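Local coordinates for protein extracellular invertase (Aspergillus kawachii, PDB 5XH8) that probably cleaves the beta-fructofuranosidic bond of sucrose and passes the fructosyl unit to water or to another sugar, making fructooligosaccharides such as 1-kestose, at residues R170-Q176 / N189-I195; F247-F253 / I266-T272; D288-G294 / P306-L312. All blocks are in the same frame, centred on the assembly; numbering follows the deposited sequence.

The three contacts follow one another along the chain within the five-bladed beta-propeller expected of a family 32 glycoside hydrolase. Interaction 1 joins the first two strands of one four-stranded antiparallel sheet. Interactions 2 and 3 belong to the next sheet, where strands 265-274 and 286-298 are neighbours, so that 247-253, 266-272, 288-294 and 306-312 run consecutively across one blade. The centres of interactions 2 and 3 lie about 8 Å apart, and those of interactions 1 and 2 about 11 Å. Between the blades, Arg-170 forms a salt bridge with Glu-248, and Asp-171 reaches Thr-249 N, beside a bound glycerol in what is probably the active-site pocket. Interaction 3, about 19 Å from interaction 1 between centres, does not touch it.

Interaction 1 of 3, residues R170-Q176 / N189-I195; sequences RDPYVFQ and NTWYTVI
Arg-170 meets Ile-195 through its backbone, with Ile-195 CG2 3.3 Å from Arg-170 N, while its guanidinium leads away to Glu-134 and Glu-248. Asp-171 barely touches the second segment; OD2 turns to Thr-249 and OD1 binds a glycerol. Arg-Asp-Pro matches the RDP motif of family 32, whose aspartate in relatives contacts the substrate sugar. Pro-172, lacking an N-H, suits a position that donates no bond to the partner strand, and offers instead its CA, 3.2 Å from Val-194 O. Tyr-173 makes the next bonded pair with Val-194, each donating to the other, its N 2.8 Å from Val-194 O. Val-174 faces Thr-193 in a non-hydrogen-bonded pair, and its branch CG2 lies 3.8 Å from Trp-191 CZ3. In Phe-175, chi1 of 69° sets CG between the backbone N and carbonyl carbon and swings the ring back across the partner strand. Tyr-192 CB sits over one face of that ring, 3.8 Å from its centroid. Gln-176 uses its extended chain to lay CG over the six-membered ring of Trp-191 and its amide flat on the indole, the planes 5° apart. Its NE2 ends 2.9 Å from Asn-189 O, a bond made from above the carbonyl plane. Leu-180 of helix 178-184 packs on Phe-175 and Tyr-192, Leu-114 of strand 112-118 on Pro-172 and Thr-193, and strand 203-211 continues the blade beyond 191-195.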
loop_
_atom_site.group_PDB
_atom_site.type_symbol
_atom_site.label_atom_id
_atom_site.label_comp_id
_atom_site.label_asym_id
_atom_site.label_seq_id
_atom_site.Cartn_x
_atom_site.Cartn_y
_atom_site.Cartn_z
ATOM N N ARG A 170 -13.426 -4.205 -1.250
ATOM C CA ARG A 170 -13.769 -3.392 -0.086
ATOM C C ARG A 170 -14.764 -4.055 0.842
ATOM O O ARG A 170 -15.234 -5.168 0.565
ATOM C CB ARG A 170 -14.297 -2.032 -0.556
ATOM C CG ARG A 170 -15.453 -2.090 -1.532
ATOM C CD ARG A 170 -16.084 -0.699 -1.729
ATOM N NE ARG A 170 -17.153 -0.738 -2.729
ATOM C CZ ARG A 170 -17.001 -0.632 -4.057
ATOM N NH1 ARG A 170 -15.807 -0.390 -4.616
ATOM N NH2 ARG A 170 -18.081 -0.737 -4.848
ATOM N N ASP A 171 -15.065 -3.351 1.933
ATOM C CA ASP A 171 -16.109 -3.710 2.898
ATOM C C ASP A 171 -15.746 -4.993 3.668
ATOM O O ASP A 171 -16.543 -5.926 3.744
ATOM C CB ASP A 171 -17.483 -3.879 2.236
ATOM C CG ASP A 171 -17.876 -2.729 1.334
ATOM O OD1 ASP A 171 -17.407 -1.593 1.544
ATOM O OD2 ASP A 171 -18.683 -2.998 0.394
ATOM N N PRO A 172 -14.555 -5.031 4.260
ATOM C CA PRO A 172 -14.161 -6.247 4.963
ATOM C C PRO A 172 -15.134 -6.564 6.097
ATOM O O PRO A 172 -15.523 -5.649 6.870
ATOM C CB PRO A 172 -12.765 -5.909 5.495
ATOM C CG PRO A 172 -12.752 -4.409 5.594
ATOM C CD PRO A 172 -13.530 -3.969 4.404
ATOM N N TYR A 173 -15.535 -7.837 6.156
ATOM C CA TYR A 173 -16.471 -8.341 7.162
ATOM C C TYR A 173 -15.809 -9.461 7.968
ATOM O O TYR A 173 -15.605 -10.578 7.459
ATOM C CB TYR A 173 -17.760 -8.829 6.500
ATOM C CG TYR A 173 -18.873 -9.035 7.500
ATOM C CD1 TYR A 173 -19.738 -7.978 7.849
ATOM C CD2 TYR A 173 -19.044 -10.257 8.136
ATOM C CE1 TYR A 173 -20.744 -8.154 8.793
ATOM C CE2 TYR A 173 -20.041 -10.444 9.103
ATOM C CZ TYR A 173 -20.897 -9.387 9.426
ATOM O OH TYR A 173 -21.890 -9.567 10.385
ATOM N N VAL A 174 -15.467 -9.135 9.208
ATOM C CA VAL A 174 -14.861 -10.083 10.131
ATOM C C VAL A 174 -15.930 -10.985 10.770
ATOM O O VAL A 174 -17.053 -10.542 11.135
ATOM C CB VAL A 174 -14.013 -9.400 11.225
ATOM C CG1 VAL A 174 -12.944 -8.528 10.621
ATOM C CG2 VAL A 174 -14.863 -8.600 12.202
ATOM N N PHE A 175 -15.586 -12.264 10.884
ATOM C CA PHE A 175 -16.491 -13.252 11.478
ATOM C C PHE A 175 -15.741 -14.519 11.886
ATOM O O PHE A 175 -14.656 -14.785 11.377
ATOM C CB PHE A 175 -17.649 -13.623 10.531
ATOM C CG PHE A 175 -17.228 -14.399 9.321
ATOM C CD1 PHE A 175 -16.600 -13.763 8.252
ATOM C CD2 PHE A 175 -17.471 -15.779 9.228
ATOM C CE1 PHE A 175 -16.217 -14.467 7.135
ATOM C CE2 PHE A 175 -17.066 -16.486 8.112
ATOM C CZ PHE A 175 -16.434 -15.832 7.065
ATOM N N GLN A 176 -16.353 -15.257 12.807
ATOM C CA GLN A 176 -15.874 -16.547 13.306
ATOM C C GLN A 176 -16.818 -17.635 12.843
ATOM O O GLN A 176 -18.032 -17.403 12.698
ATOM C CB GLN A 176 -15.800 -16.516 14.820
ATOM C CG GLN A 176 -14.734 -15.550 15.291
ATOM C CD GLN A 176 -14.605 -15.465 16.799
ATOM O OE1 GLN A 176 -15.558 -15.143 17.508
ATOM N NE2 GLN A 176 -13.408 -15.715 17.299
ATOM N N ASN A 189 -11.736 -20.737 16.701
ATOM C CA ASN A 189 -12.136 -19.329 16.872
ATOM C C ASN A 189 -11.209 -18.355 16.163
ATOM O O ASN A 189 -11.057 -17.212 16.587
ATOM C CB ASN A 189 -12.292 -18.974 18.351
ATOM C CG ASN A 189 -13.190 -19.961 19.069
ATOM O OD1 ASN A 189 -14.139 -20.491 18.482
ATOM N ND2 ASN A 189 -12.883 -20.234 20.317
ATOM N N THR A 190 -10.626 -18.847 15.071
ATOM C CA THR A 190 -9.958 -18.042 14.080
ATOM C C THR A 190 -10.945 -16.973 13.563
ATOM O O THR A 190 -12.114 -17.242 13.346
ATOM C CB THR A 190 -9.453 -18.931 12.907
ATOM O OG1 THR A 190 -8.286 -19.671 13.331
ATOM C CG2 THR A 190 -9.104 -18.125 11.673
ATOM N N TRP A 191 -10.423 -15.787 13.315
ATOM C CA TRP A 191 -11.192 -14.710 12.697
ATOM C C TRP A 191 -10.971 -14.827 11.213
ATOM O O TRP A 191 -9.823 -14.905 10.761
ATOM C CB TRP A 191 -10.754 -13.342 13.225
ATOM C CG TRP A 191 -11.387 -13.002 14.543
ATOM C CD1 TRP A 191 -10.809 -13.076 15.802
ATOM C CD2 TRP A 191 -12.706 -12.501 14.743
ATOM N NE1 TRP A 191 -11.707 -12.662 16.750
ATOM C CE2 TRP A 191 -12.877 -12.303 16.133
ATOM C CE3 TRP A 191 -13.765 -12.183 13.878
ATOM C CZ2 TRP A 191 -14.068 -11.827 16.683
ATOM C CZ3 TRP A 191 -14.949 -11.703 14.430
ATOM C CH2 TRP A 191 -15.092 -11.538 15.814
ATOM N N TYR A 192 -12.075 -14.914 10.473
ATOM C CA TYR A 192 -12.114 -14.815 9.023
ATOM C C TYR A 192 -12.520 -13.401 8.614
ATOM O O TYR A 192 -13.156 -12.695 9.389
ATOM C CB TYR A 192 -13.110 -15.826 8.429
ATOM C CG TYR A 192 -12.732 -17.240 8.819
ATOM C CD1 TYR A 192 -11.745 -17.940 8.113
ATOM C CD2 TYR A 192 -13.294 -17.839 9.935
ATOM C CE1 TYR A 192 -11.368 -19.219 8.493
ATOM C CE2 TYR A 192 -12.924 -19.118 10.324
ATOM C CZ TYR A 192 -11.964 -19.806 9.604
ATOM O OH TYR A 192 -11.578 -21.063 10.012
ATOM N N THR A 193 -12.149 -13.030 7.395
ATOM C CA THR A 193 -12.621 -11.817 6.760
ATOM C C THR A 193 -13.039 -12.149 5.357
ATOM O O THR A 193 -12.297 -12.805 4.633
ATOM C CB THR A 193 -11.515 -10.734 6.720
ATOM O OG1 THR A 193 -11.158 -10.370 8.066
ATOM C CG2 THR A 193 -12.004 -9.513 5.997
ATOM N N VAL A 194 -14.229 -11.697 4.970
ATOM C CA VAL A 194 -14.578 -11.598 3.550
ATOM C C VAL A 194 -14.432 -10.163 3.072
ATOM O O VAL A 194 -14.759 -9.217 3.801
ATOM C CB VAL A 194 -15.967 -12.157 3.136
ATOM C CG1 VAL A 194 -15.947 -13.685 3.184
ATOM C CG2 VAL A 194 -17.106 -11.581 3.966
ATOM N N ILE A 195 -13.946 -10.026 1.836
ATOM C CA ILE A 195 -13.860 -8.742 1.159
ATOM C C ILE A 195 -14.713 -8.886 -0.084
ATOM O O ILE A 195 -14.656 -9.927 -0.742
ATOM C CB ILE A 195 -12.391 -8.375 0.837
ATOM C CG1 ILE A 195 -11.574 -8.261 2.155
ATOM C CG2 ILE A 195 -12.348 -7.076 0.034
ATOM C CD1 ILE A 195 -10.091 -7.945 1.978
#

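Interaction 2 of 3, residues F247-F253 / I266-T272; sequences FETGNVF and IFTTIGT
Phe-247 and Ile-270 make a CH-pi contact: Ile-270 CD1 stands over one face of the ring, 3.8 Å from its centroid. The isoleucine's long branch gets there because CG1 lies between the backbone N and carbonyl carbon (chi1 43°). At the other end, Phe-253 turns its ring across the partner strand so that Phe-267 CB lies 3.6 Å from Phe-253 CE2. Thr-269 CG2 meets this ring at its edge, 3.9 Å from Phe-253 CZ.

The backbone bonds are antiparallel: Glu-248 pairs with Gly-271, Asn-251 with Thr-269 and Phe-253 with Phe-267. The register slips by one between Glu-248 and Asn-251, a beta bulge containing Thr-249 and Gly-250. There Thr-249 O accepts a bond from a water, 2.6 Å away, that also reaches Thr-269 OG1.

Asn-251 O carries two bonds, from Thr-269 N and from Thr-268 OG1 at 2.6 Å, arriving from opposite faces of its carbonyl plane. Threonine suits this place: chi1 of -180° turns OG1 toward the facing carbonyl, adding a bond to that of its neighbour's N-H.

A hydroxyl and a water thus help satisfy the Asn-251 and Thr-249 carbonyl oxygens, while Glu-248, bonded to Tyr-319, lies near the bound glycerol, consistent with a place in the active site.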
loop_
_atom_site.group_PDB
_atom_site.type_symbol
_atom_site.label_atom_id
_atom_site.label_comp_id
_atom_site.label_asym_id
_atom_site.label_seq_id
_atom_site.Cartn_x
_atom_site.Cartn_y
_atom_site.Cartn_z
ATOM N N PHE A 247 -20.276 -7.555 -6.204
ATOM C CA PHE A 247 -20.836 -7.725 -4.869
ATOM C C PHE A 247 -20.295 -6.639 -3.911
ATOM O O PHE A 247 -19.122 -6.274 -3.985
ATOM C CB PHE A 247 -20.469 -9.080 -4.246
ATOM C CG PHE A 247 -21.130 -10.295 -4.872
ATOM C CD1 PHE A 247 -22.270 -10.213 -5.679
ATOM C CD2 PHE A 247 -20.600 -11.551 -4.602
ATOM C CE1 PHE A 247 -22.833 -11.361 -6.227
ATOM C CE2 PHE A 247 -21.173 -12.705 -5.146
ATOM C CZ PHE A 247 -22.295 -12.602 -5.947
ATOM N N GLU A 248 -21.171 -6.184 -3.007
ATOM C CA GLU A 248 -20.869 -5.173 -1.984
ATOM C C GLU A 248 -21.376 -5.673 -0.625
ATOM O O GLU A 248 -22.277 -6.527 -0.557
ATOM C CB GLU A 248 -21.553 -3.853 -2.343
ATOM C CG GLU A 248 -21.098 -3.257 -3.689
ATOM C CD GLU A 248 -21.410 -1.787 -3.797
ATOM O OE1 GLU A 248 -22.579 -1.457 -4.125
ATOM O OE2 GLU A 248 -20.494 -0.962 -3.489
ATOM N N THR A 249 -20.771 -5.154 0.440
ATOM C CA THR A 249 -21.207 -5.347 1.838
ATOM C C THR A 249 -21.571 -6.788 2.220
ATOM O O THR A 249 -22.572 -7.040 2.918
ATOM C CB THR A 249 -22.365 -4.387 2.209
ATOM O OG1 THR A 249 -23.546 -4.732 1.480
ATOM C CG2 THR A 249 -21.970 -2.955 1.892
ATOM N N GLY A 250 -20.739 -7.720 1.755
ATOM C CA GLY A 250 -20.876 -9.129 2.096
ATOM C C GLY A 250 -20.787 -9.323 3.597
ATOM O O GLY A 250 -19.800 -8.935 4.187
ATOM N N ASN A 251 -21.859 -9.838 4.209
ATOM C CA ASN A 251 -21.832 -10.325 5.588
ATOM C C ASN A 251 -21.891 -11.859 5.537
ATOM O O ASN A 251 -22.584 -12.403 4.696
ATOM C CB ASN A 251 -23.077 -9.904 6.348
ATOM C CG ASN A 251 -23.222 -8.404 6.516
ATOM O OD1 ASN A 251 -22.758 -7.574 5.726
ATOM N ND2 ASN A 251 -23.920 -8.072 7.525
ATOM N N VAL A 252 -21.266 -12.529 6.503
ATOM C CA VAL A 252 -21.307 -13.992 6.637
ATOM C C VAL A 252 -21.622 -14.327 8.096
ATOM O O VAL A 252 -21.065 -13.733 9.038
ATOM C CB VAL A 252 -19.967 -14.646 6.226
ATOM C CG1 VAL A 252 -20.039 -16.165 6.340
ATOM C CG2 VAL A 252 -19.623 -14.273 4.799
ATOM N N PHE A 253 -22.555 -15.260 8.273
ATOM C CA PHE A 253 -23.058 -15.633 9.600
ATOM C C PHE A 253 -23.761 -16.981 9.494
ATOM O O PHE A 253 -23.907 -17.550 8.402
ATOM C CB PHE A 253 -24.020 -14.555 10.144
ATOM C CG PHE A 253 -25.102 -14.177 9.176
ATOM C CD1 PHE A 253 -24.852 -13.273 8.140
ATOM C CD2 PHE A 253 -26.370 -14.756 9.269
ATOM C CE1 PHE A 253 -25.843 -12.949 7.226
ATOM C CE2 PHE A 253 -27.364 -14.422 8.366
ATOM C CZ PHE A 253 -27.107 -13.521 7.345
ATOM N N ILE A 266 -25.135 -21.796 7.186
ATOM C CA ILE A 266 -24.366 -20.605 6.813
ATOM C C ILE A 266 -25.119 -19.775 5.759
ATOM O O ILE A 266 -25.591 -20.288 4.733
ATOM C CB ILE A 266 -22.950 -20.993 6.341
ATOM C CG1 ILE A 266 -22.137 -21.500 7.534
ATOM C CG2 ILE A 266 -22.222 -19.807 5.699
ATOM C CD1 ILE A 266 -20.862 -22.242 7.152
ATOM N N PHE A 267 -25.221 -18.486 6.038
ATOM C CA PHE A 267 -25.890 -17.520 5.161
ATOM C C PHE A 267 -24.951 -16.342 4.898
ATOM O O PHE A 267 -24.060 -16.062 5.712
ATOM C CB PHE A 267 -27.130 -16.964 5.851
ATOM C CG PHE A 267 -28.284 -17.931 5.963
ATOM C CD1 PHE A 267 -28.330 -18.875 6.991
ATOM C CD2 PHE A 267 -29.363 -17.845 5.088
ATOM C CE1 PHE A 267 -29.422 -19.739 7.121
ATOM C CE2 PHE A 267 -30.454 -18.709 5.209
ATOM C CZ PHE A 267 -30.478 -19.658 6.222
ATOM N N THR A 268 -25.174 -15.649 3.787
ATOM C CA THR A 268 -24.526 -14.361 3.536
ATOM C C THR A 268 -25.591 -13.358 3.092
ATOM O O THR A 268 -26.587 -13.758 2.463
ATOM C CB THR A 268 -23.397 -14.476 2.483
ATOM O OG1 THR A 268 -22.775 -13.193 2.260
ATOM C CG2 THR A 268 -23.919 -15.041 1.153
ATOM N N THR A 269 -25.415 -12.088 3.452
ATOM C CA THR A 269 -26.155 -10.989 2.794
ATOM C C THR A 269 -25.186 -10.167 1.939
ATOM O O THR A 269 -24.023 -9.975 2.320
ATOM C CB THR A 269 -26.964 -10.110 3.764
ATOM O OG1 THR A 269 -26.106 -9.443 4.699
ATOM C CG2 THR A 269 -27.976 -10.960 4.545
ATOM N N ILE A 270 -25.660 -9.729 0.770
ATOM C CA ILE A 270 -24.842 -8.954 -0.163
ATOM C C ILE A 270 -25.688 -7.949 -0.872
ATOM O O ILE A 270 -26.866 -8.189 -1.091
ATOM C CB ILE A 270 -24.206 -9.806 -1.281
ATOM C CG1 ILE A 270 -25.212 -10.822 -1.845
ATOM C CG2 ILE A 270 -22.993 -10.527 -0.748
ATOM C CD1 ILE A 270 -24.823 -11.308 -3.210
ATOM N N GLY A 271 -25.068 -6.833 -1.236
ATOM C CA GLY A 271 -25.599 -5.939 -2.244
ATOM C C GLY A 271 -25.049 -6.394 -3.586
ATOM O O GLY A 271 -23.884 -6.777 -3.686
ATOM N N THR A 272 -25.874 -6.353 -4.625
ATOM C CA THR A 272 -25.368 -6.569 -5.979
ATOM C C THR A 272 -25.625 -5.332 -6.823
ATOM O O THR A 272 -26.696 -4.722 -6.741
ATOM C CB THR A 272 -25.964 -7.844 -6.652
ATOM O OG1 THR A 272 -27.291 -7.608 -7.121
ATOM C CG2 THR A 272 -25.968 -8.979 -5.702
HETATM O O HOH W 1 -25.156 -7.307 3.383
#

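Interaction 3 of 3, residues D288-G294 / P306-L312; sequences DMLWVSG and PNMAGFL
Trp-291 lies flat against the backbone of Ala-309 and Gly-310 in this beta hairpin, formed by strands 286-298 and 302-311, the last two of a propeller blade. This is the tightly packed part. A chi1 of 68° carries the indole across the partner strand, and Gly-310, having no side chain, lets it come down directly on the main chain. Gly-310 CA stands over the five-membered ring, 3.8 Å from its centroid, and Ala-309 CA over the six-membered ring. Met-308 brings SD to the ring's edge, 5.4 Å from the centroid of the six-membered ring, a Met-aromatic contact that suits a long, polarisable side chain. Backbone bonds pair Trp-291 with Gly-310 in both directions, and Ser-293 N reaches Met-308 O at 2.9 Å. Thr-413 and Leu-414 of strand 408-418 also touch the indole.

The partly exposed residues, Asp-288, Pro-306 and Asn-307, lie toward the two ends. At one, the register shifts by one between Ser-293 and Gly-294, a beta bulge, and Asn-307 N binds Ser-293 O. Pro-306, rigid and apolar, rests its CB 3.7 Å from Val-292 CG1 and also packs on Trp-226 and Trp-234. At the other, Asp-288 meets the edge of the Phe-311 ring with OD1, while OD2 accepts from Arg-242 N. Met-289 and Leu-312 touch loosely there but are buried, Met-289 lying near the sodium site of His-287, Gly-315, Phe-316 and Ser-318. Phe-311 makes a second tight spot: Leu-290 CD2 sits nearly above its ring centre, 3.6 Å from the centroid and 9° off the normal.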
loop_
_atom_site.group_PDB
_atom_site.type_symbol
_atom_site.label_atom_id
_atom_site.label_comp_id
_atom_site.label_asym_id
_atom_site.label_seq_id
_atom_site.Cartn_x
_atom_site.Cartn_y
_atom_site.Cartn_z
ATOM N N ASP A 288 -29.668 -4.408 -5.699
ATOM C CA ASP A 288 -30.395 -5.522 -5.065
ATOM C C ASP A 288 -29.826 -5.889 -3.690
ATOM O O ASP A 288 -28.622 -6.064 -3.577
ATOM C CB ASP A 288 -30.333 -6.776 -5.941
ATOM C CG ASP A 288 -31.213 -6.690 -7.175
ATOM O OD1 ASP A 288 -32.139 -5.837 -7.227
ATOM O OD2 ASP A 288 -30.946 -7.501 -8.091
ATOM N N MET A 289 -30.700 -6.023 -2.676
ATOM C CA MET A 289 -30.322 -6.337 -1.299
ATOM C C MET A 289 -30.706 -7.781 -0.996
ATOM O O MET A 289 -31.828 -8.077 -0.537
ATOM C CB MET A 289 -30.985 -5.392 -0.304
ATOM C CG MET A 289 -30.446 -5.476 1.122
ATOM S SD MET A 289 -28.642 -5.391 1.241
ATOM C CE MET A 289 -28.183 -7.067 1.696
ATOM N N LEU A 290 -29.760 -8.674 -1.262
ATOM C CA LEU A 290 -30.010 -10.126 -1.249
ATOM C C LEU A 290 -29.516 -10.851 0.006
ATOM O O LEU A 290 -28.594 -10.390 0.699
ATOM C CB LEU A 290 -29.366 -10.756 -2.485
ATOM C CG LEU A 290 -29.664 -10.171 -3.855
ATOM C CD1 LEU A 290 -28.900 -10.927 -4.941
ATOM C CD2 LEU A 290 -31.149 -10.214 -4.138
ATOM N N TRP A 291 -30.170 -11.981 0.299
ATOM C CA TRP A 291 -29.668 -12.999 1.232
ATOM C C TRP A 291 -29.508 -14.313 0.463
ATOM O O TRP A 291 -30.172 -14.533 -0.568
ATOM C CB TRP A 291 -30.578 -13.186 2.458
ATOM C CG TRP A 291 -31.944 -13.807 2.146
ATOM C CD1 TRP A 291 -33.109 -13.134 1.956
ATOM C CD2 TRP A 291 -32.258 -15.206 1.997
ATOM N NE1 TRP A 291 -34.138 -14.009 1.704
ATOM C CE2 TRP A 291 -33.655 -15.291 1.721
ATOM C CE3 TRP A 291 -31.504 -16.397 2.076
ATOM C CZ2 TRP A 291 -34.325 -16.526 1.501
ATOM C CZ3 TRP A 291 -32.176 -17.643 1.854
ATOM C CH2 TRP A 291 -33.570 -17.680 1.564
ATOM N N VAL A 292 -28.599 -15.161 0.945
ATOM C CA VAL A 292 -28.261 -16.425 0.272
ATOM C C VAL A 292 -27.895 -17.456 1.306
ATOM O O VAL A 292 -27.083 -17.179 2.197
ATOM C CB VAL A 292 -27.056 -16.297 -0.684
ATOM C CG1 VAL A 292 -26.901 -17.560 -1.538
ATOM C CG2 VAL A 292 -27.201 -15.091 -1.586
ATOM N N SER A 293 -28.509 -18.640 1.182
ATOM C CA SER A 293 -28.182 -19.806 2.009
ATOM C C SER A 293 -27.262 -20.690 1.199
ATOM O O SER A 293 -27.401 -20.771 -0.007
ATOM C CB SER A 293 -29.458 -20.600 2.349
ATOM O OG SER A 293 -29.138 -21.765 3.094
ATOM N N GLY A 294 -26.322 -21.351 1.848
ATOM C CA GLY A 294 -25.454 -22.259 1.142
ATOM C C GLY A 294 -24.727 -23.251 2.009
ATOM O O GLY A 294 -24.633 -23.091 3.233
ATOM N N PRO A 306 -24.513 -21.951 -3.044
ATOM C CA PRO A 306 -25.884 -21.517 -2.773
ATOM C C PRO A 306 -26.956 -22.599 -2.991
ATOM O O PRO A 306 -26.966 -23.246 -4.046
ATOM C CB PRO A 306 -26.100 -20.391 -3.788
ATOM C CG PRO A 306 -24.744 -19.867 -4.073
ATOM C CD PRO A 306 -23.844 -21.065 -4.013
ATOM N N ASN A 307 -27.871 -22.751 -2.035
ATOM C CA ASN A 307 -29.030 -23.646 -2.220
ATOM C C ASN A 307 -30.391 -22.952 -2.226
ATOM O O ASN A 307 -31.384 -23.579 -2.598
ATOM C CB ASN A 307 -29.012 -24.792 -1.206
ATOM C CG ASN A 307 -28.784 -24.321 0.203
ATOM O OD1 ASN A 307 -29.255 -23.248 0.611
ATOM N ND2 ASN A 307 -28.032 -25.105 0.955
ATOM N N MET A 308 -30.437 -21.686 -1.802
ATOM C CA MET A 308 -31.615 -20.837 -1.951
ATOM C C MET A 308 -31.212 -19.372 -1.714
ATOM O O MET A 308 -30.162 -19.091 -1.133
ATOM C CB MET A 308 -32.743 -21.255 -0.991
ATOM C CG MET A 308 -32.346 -21.361 0.477
ATOM S SD MET A 308 -33.694 -21.802 1.591
ATOM C CE MET A 308 -32.943 -21.758 3.206
ATOM N N ALA A 309 -32.048 -18.449 -2.173
ATOM C CA ALA A 309 -31.740 -17.028 -2.065
ATOM C C ALA A 309 -32.997 -16.185 -2.242
ATOM O O ALA A 309 -33.990 -16.614 -2.883
ATOM C CB ALA A 309 -30.697 -16.641 -3.094
ATOM N N GLY A 310 -32.945 -14.985 -1.669
ATOM C CA GLY A 310 -34.059 -14.047 -1.726
ATOM C C GLY A 310 -33.579 -12.644 -1.452
ATOM O O GLY A 310 -32.371 -12.377 -1.521
ATOM N N PHE A 311 -34.524 -11.764 -1.130
ATOM C CA PHE A 311 -34.215 -10.378 -0.785
ATOM C C PHE A 311 -34.334 -10.199 0.724
ATOM O O PHE A 311 -35.307 -10.655 1.332
ATOM C CB PHE A 311 -35.158 -9.409 -1.490
ATOM C CG PHE A 311 -34.818 -9.158 -2.925
ATOM C CD1 PHE A 311 -35.213 -10.056 -3.913
ATOM C CD2 PHE A 311 -34.124 -8.006 -3.310
ATOM C CE1 PHE A 311 -34.912 -9.823 -5.236
ATOM C CE2 PHE A 311 -33.821 -7.767 -4.648
ATOM C CZ PHE A 311 -34.222 -8.675 -5.616
ATOM N N LEU A 312 -33.320 -9.589 1.343
ATOM C CA LEU A 312 -33.440 -9.097 2.705
ATOM C C LEU A 312 -34.404 -7.886 2.759
ATOM O O LEU A 312 -35.100 -7.649 3.777
ATOM C CB LEU A 312 -32.059 -8.745 3.244
ATOM C CG LEU A 312 -31.975 -8.196 4.663
ATOM C CD1 LEU A 312 -32.598 -9.139 5.685
ATOM C CD2 LEU A 312 -30.530 -7.922 4.985
#